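Side-chain contact in tautomerase (Bordetella trematum, PDB 6VVR), which belongs to the tautomerase family of the MIF clan and assembles as a trimer whose subunits each hold two beta-alpha-beta units: residues P106-G111 with S117-G122. Residues are numbered along the deposited sequence; the frame is centred on the assembly and turned at random.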
# COMPACT_ATOMS: atom_id res chain seq x y z
N PRO A 106 9.48 -6.10 -10.20
CA PRO A 106 10.70 -6.62 -10.83
C PRO A 106 11.80 -6.86 -9.81
O PRO A 106 11.88 -6.17 -8.79
CB PRO A 106 11.09 -5.51 -11.82
CG PRO A 106 9.77 -4.87 -12.18
CD PRO A 106 8.96 -4.90 -10.90
N LYS A 107 12.67 -7.83 -10.11
CA LYS A 107 13.71 -8.22 -9.16
C LYS A 107 14.63 -7.06 -8.80
O LYS A 107 15.19 -7.04 -7.69
CB LYS A 107 14.53 -9.38 -9.72
CG LYS A 107 13.73 -10.66 -9.86
CD LYS A 107 14.63 -11.83 -10.24
CE LYS A 107 13.82 -13.10 -10.34
NZ LYS A 107 14.62 -14.22 -10.90
N THR A 108 14.83 -6.11 -9.72
CA THR A 108 15.63 -4.92 -9.42
C THR A 108 14.93 -3.97 -8.45
O THR A 108 15.60 -3.09 -7.88
CB THR A 108 15.95 -4.16 -10.70
OG1 THR A 108 14.73 -3.78 -11.35
CG2 THR A 108 16.80 -5.00 -11.66
N ASP A 109 13.62 -4.11 -8.27
CA ASP A 109 12.81 -3.18 -7.48
C ASP A 109 12.42 -3.73 -6.11
O ASP A 109 11.81 -3.00 -5.32
CB ASP A 109 11.52 -2.83 -8.23
CG ASP A 109 11.76 -2.21 -9.60
OD1 ASP A 109 12.93 -2.13 -10.05
OD2 ASP A 109 10.75 -1.82 -10.23
N MET A 110 12.71 -5.00 -5.82
CA MET A 110 12.31 -5.64 -4.57
C MET A 110 13.52 -5.77 -3.66
O MET A 110 14.51 -6.39 -4.05
CB MET A 110 11.72 -7.03 -4.83
CG MET A 110 11.56 -7.84 -3.56
SD MET A 110 10.14 -7.22 -2.64
CE MET A 110 8.82 -7.91 -3.63
N GLY A 111 13.43 -5.21 -2.46
CA GLY A 111 14.49 -5.38 -1.49
C GLY A 111 14.38 -6.71 -0.77
O GLY A 111 13.30 -7.28 -0.61
N SER A 117 18.94 -5.93 -3.40
CA SER A 117 17.77 -6.25 -4.20
C SER A 117 17.64 -7.75 -4.39
O SER A 117 18.59 -8.52 -4.19
CB SER A 117 17.83 -5.55 -5.57
OG SER A 117 18.72 -6.21 -6.45
N ALA A 118 16.44 -8.18 -4.78
CA ALA A 118 16.24 -9.59 -5.09
C ALA A 118 17.13 -10.02 -6.25
O ALA A 118 17.62 -11.16 -6.27
CB ALA A 118 14.77 -9.86 -5.42
N MET A 119 17.33 -9.13 -7.23
CA MET A 119 18.28 -9.43 -8.30
C MET A 119 19.69 -9.57 -7.74
O MET A 119 20.42 -10.48 -8.14
CB MET A 119 18.25 -8.33 -9.37
CG MET A 119 19.22 -8.54 -10.55
SD MET A 119 20.82 -7.69 -10.37
CE MET A 119 20.36 -6.03 -10.87
N ALA A 120 20.07 -8.69 -6.81
CA ALA A 120 21.40 -8.76 -6.22
C ALA A 120 21.60 -10.07 -5.46
O ALA A 120 22.71 -10.63 -5.43
CB ALA A 120 21.63 -7.57 -5.28
N ALA A 121 20.55 -10.56 -4.83
CA ALA A 121 20.58 -11.80 -4.07
C ALA A 121 20.46 -13.04 -4.95
O ALA A 121 20.47 -14.15 -4.43
CB ALA A 121 19.47 -11.80 -3.02
N GLY A 122 20.34 -12.87 -6.27
CA GLY A 122 20.26 -14.01 -7.15
C GLY A 122 18.94 -14.76 -7.08
O GLY A 122 18.92 -15.97 -7.32
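In the C-terminal tail of this tautomerase subunit, beyond strand 98-105, the chain turns back on itself and residues 117-122 fold against 106-111; an ST motif and a type I turn shape the returning segment. Such a junction illustrates how two irregular segments can be joined through their backbones, with side chains packed round the bonds. Ala-118 N donates to Met-110 O at 2.7 Å, and beside it Met-119 N reaches Lys-107 O at 3.0 Å. A single beta bridge pairs Gly-111 with Ser-117; Met-110 O, besides its one N-H hydrogen bond from Ala-118 N, receives a CH...O contact from Ser-117 CA. The methyl of Ala-118 points into the junction, with CB 4.2 Å from Met-110 CB, and Ile-68 of strand 61-68 touches both side chains. Nearer the surface, Met-119 CB lies 3.9 Å from Lys-107 CB, while the extended lysine chain leads away to bond Arg-123 O through NZ. Thr-108 and Met-119 both pack on Val-73 of the second subunit, and Asp-109 forms a salt bridge with Lys-76 of that subunit, tying segment 106-111 to the neighbouring subunit. Ser-117 OG, set between its own N and carbonyl carbon (chi1 77°), accepts from Ala-120 N. Met-119 has CG anti to the backbone N (chi1 180°), then bends at the next two torsions, which carries CE across to Thr-108 CG2 at 3.8 Å.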